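Local coordinates for protein aldose-aldose oxidoreductase (Caulobacter crescentus, PDB 5A04) that probably couples oxidation of one aldose to reduction of another, using a bound NADP(H) cofactor, at residues N192-L197 / L229-G234. Numbering follows the deposited sequence.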
loop_
_atom_site.group_PDB
_atom_site.type_symbol
_atom_site.label_atom_id
_atom_site.label_comp_id
_atom_site.label_asym_id
_atom_site.label_seq_id
_atom_site.Cartn_x
_atom_site.Cartn_y
_atom_site.Cartn_z
ATOM N N ASN A 192 -8.922 -11.101 -1.116
ATOM C CA ASN A 192 -8.737 -12.523 -1.369
ATOM C C ASN A 192 -7.237 -12.839 -1.373
ATOM O O ASN A 192 -6.809 -13.843 -0.803
ATOM C CB ASN A 192 -9.419 -12.928 -2.691
ATOM C CG ASN A 192 -9.611 -14.434 -2.826
ATOM O OD1 ASN A 192 -8.873 -15.102 -3.551
ATOM N ND2 ASN A 192 -10.615 -14.970 -2.151
ATOM N N ALA A 193 -6.436 -11.966 -1.980
ATOM C CA ALA A 193 -4.978 -12.163 -1.981
ATOM C C ALA A 193 -4.371 -12.065 -0.580
ATOM O O ALA A 193 -3.496 -12.855 -0.221
ATOM C CB ALA A 193 -4.286 -11.160 -2.911
ATOM N N ALA A 194 -4.813 -11.099 0.216
ATOM C CA ALA A 194 -4.270 -10.991 1.572
ATOM C C ALA A 194 -4.512 -12.298 2.324
ATOM O O ALA A 194 -3.638 -12.783 3.046
ATOM C CB ALA A 194 -4.893 -9.817 2.317
ATOM N N ARG A 195 -5.689 -12.881 2.107
ATOM C CA ARG A 195 -6.041 -14.150 2.731
ATOM C C ARG A 195 -5.214 -15.319 2.191
ATOM O O ARG A 195 -4.714 -16.116 2.986
ATOM C CB ARG A 195 -7.542 -14.433 2.557
ATOM C CG ARG A 195 -8.438 -13.511 3.437
ATOM C CD ARG A 195 -9.953 -13.719 3.185
ATOM N NE ARG A 195 -10.266 -15.124 3.401
ATOM C CZ ARG A 195 -10.569 -15.986 2.437
ATOM N NH1 ARG A 195 -10.710 -15.571 1.183
ATOM N NH2 ARG A 195 -10.752 -17.271 2.739
ATOM N N TYR A 196 -5.052 -15.443 0.869
ATOM C CA TYR A 196 -4.323 -16.625 0.396
ATOM C C TYR A 196 -2.810 -16.474 0.502
ATOM O O TYR A 196 -2.100 -17.476 0.566
ATOM C CB TYR A 196 -4.733 -17.061 -1.038
ATOM C CG TYR A 196 -4.559 -16.132 -2.234
ATOM C CD1 TYR A 196 -3.299 -15.772 -2.710
ATOM C CD2 TYR A 196 -5.674 -15.723 -2.965
ATOM C CE1 TYR A 196 -3.163 -14.960 -3.852
ATOM C CE2 TYR A 196 -5.552 -14.912 -4.090
ATOM C CZ TYR A 196 -4.298 -14.543 -4.533
ATOM O OH TYR A 196 -4.206 -13.750 -5.658
ATOM N N LEU A 197 -2.309 -15.250 0.586
ATOM C CA LEU A 197 -0.867 -15.072 0.792
ATOM C C LEU A 197 -0.496 -15.362 2.253
ATOM O O LEU A 197 0.517 -16.013 2.528
ATOM C CB LEU A 197 -0.429 -13.662 0.382
ATOM C CG LEU A 197 -0.544 -13.390 -1.119
ATOM C CD1 LEU A 197 -0.380 -11.910 -1.390
ATOM C CD2 LEU A 197 0.496 -14.202 -1.937
ATOM N N LEU A 229 -5.997 -4.949 7.428
ATOM C CA LEU A 229 -6.305 -6.216 8.084
ATOM C C LEU A 229 -5.195 -6.598 9.042
ATOM O O LEU A 229 -4.011 -6.443 8.729
ATOM C CB LEU A 229 -6.486 -7.340 7.051
ATOM C CG LEU A 229 -7.474 -7.099 5.907
ATOM C CD1 LEU A 229 -7.390 -8.223 4.879
ATOM C CD2 LEU A 229 -8.892 -6.970 6.434
ATOM N N LEU A 230 -5.580 -7.120 10.204
ATOM C CA LEU A 230 -4.622 -7.746 11.113
ATOM C C LEU A 230 -4.957 -9.227 11.222
ATOM O O LEU A 230 -6.134 -9.582 11.297
ATOM C CB LEU A 230 -4.672 -7.080 12.492
ATOM C CG LEU A 230 -3.770 -7.650 13.588
ATOM C CD1 LEU A 230 -2.286 -7.431 13.283
ATOM C CD2 LEU A 230 -4.143 -7.007 14.934
ATOM N N PHE A 231 -3.933 -10.079 11.220
ATOM C CA PHE A 231 -4.123 -11.529 11.279
ATOM C C PHE A 231 -3.581 -12.098 12.604
ATOM O O PHE A 231 -2.754 -11.455 13.252
ATOM C CB PHE A 231 -3.422 -12.195 10.089
ATOM C CG PHE A 231 -3.994 -11.804 8.743
ATOM C CD1 PHE A 231 -3.520 -10.695 8.067
ATOM C CD2 PHE A 231 -5.000 -12.557 8.166
ATOM C CE1 PHE A 231 -4.050 -10.344 6.817
ATOM C CE2 PHE A 231 -5.540 -12.217 6.925
ATOM C CZ PHE A 231 -5.058 -11.106 6.251
ATOM N N PRO A 232 -4.025 -13.308 13.000
ATOM C CA PRO A 232 -3.592 -13.856 14.301
ATOM C C PRO A 232 -2.078 -13.968 14.471
ATOM O O PRO A 232 -1.574 -13.784 15.579
ATOM C CB PRO A 232 -4.240 -15.248 14.321
ATOM C CG PRO A 232 -5.484 -15.066 13.507
ATOM C CD PRO A 232 -5.053 -14.160 12.372
ATOM N N SER A 233 -1.359 -14.250 13.389
ATOM C CA SER A 233 0.088 -14.402 13.460
ATOM C C SER A 233 0.804 -13.082 13.708
ATOM O O SER A 233 2.007 -13.058 13.998
ATOM C CB SER A 233 0.621 -15.002 12.160
ATOM O OG SER A 233 0.520 -14.032 11.131
ATOM N N GLY A 234 0.071 -11.985 13.547
ATOM C CA GLY A 234 0.659 -10.662 13.609
ATOM C C GLY A 234 0.886 -10.063 12.230
ATOM O O GLY A 234 1.229 -8.891 12.116
#
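The ring of Phe231 reaches Ala194 with its far end: CZ comes obliquely to the backbone O of Ala194 at 3.9 Å and lies 4.1 Å from CB of Ala194. Two other flat groups belong to the helix itself. The Tyr196 ring carries CA of Ala193 over the centre of one face, 3.4 Å above its plane, and has OD1 of Asn192 at its edge. The Arg195 guanidinium has ND2 of Asn192 at its edge, in plane, because both reach Asp320, Arg195 NH1 by a salt bridge and Asn192 ND2 by a hydrogen bond; Glu201 and Asp316 also pair with Arg195. Alongside Phe231, CD1 of Leu229 meets CB of Ala194 at 3.9 Å. The beta carbons of Leu229 and Phe231 already point at the helix, and CG anti to the carbonyl carbon (chi1 -53° and -64°) continues that reach, while Leu230 between them packs on Val208 of the second subunit. Helix 182-198 thus packs on the end of strand 224-230, in the large mixed sheet of the C-terminal domain. No hydrogen bond crosses the segments: the contact is a modest van der Waals one, and the Ala194 carbonyl O beside the ring tip is bonded to the Thr198 hydroxyl in its own helix.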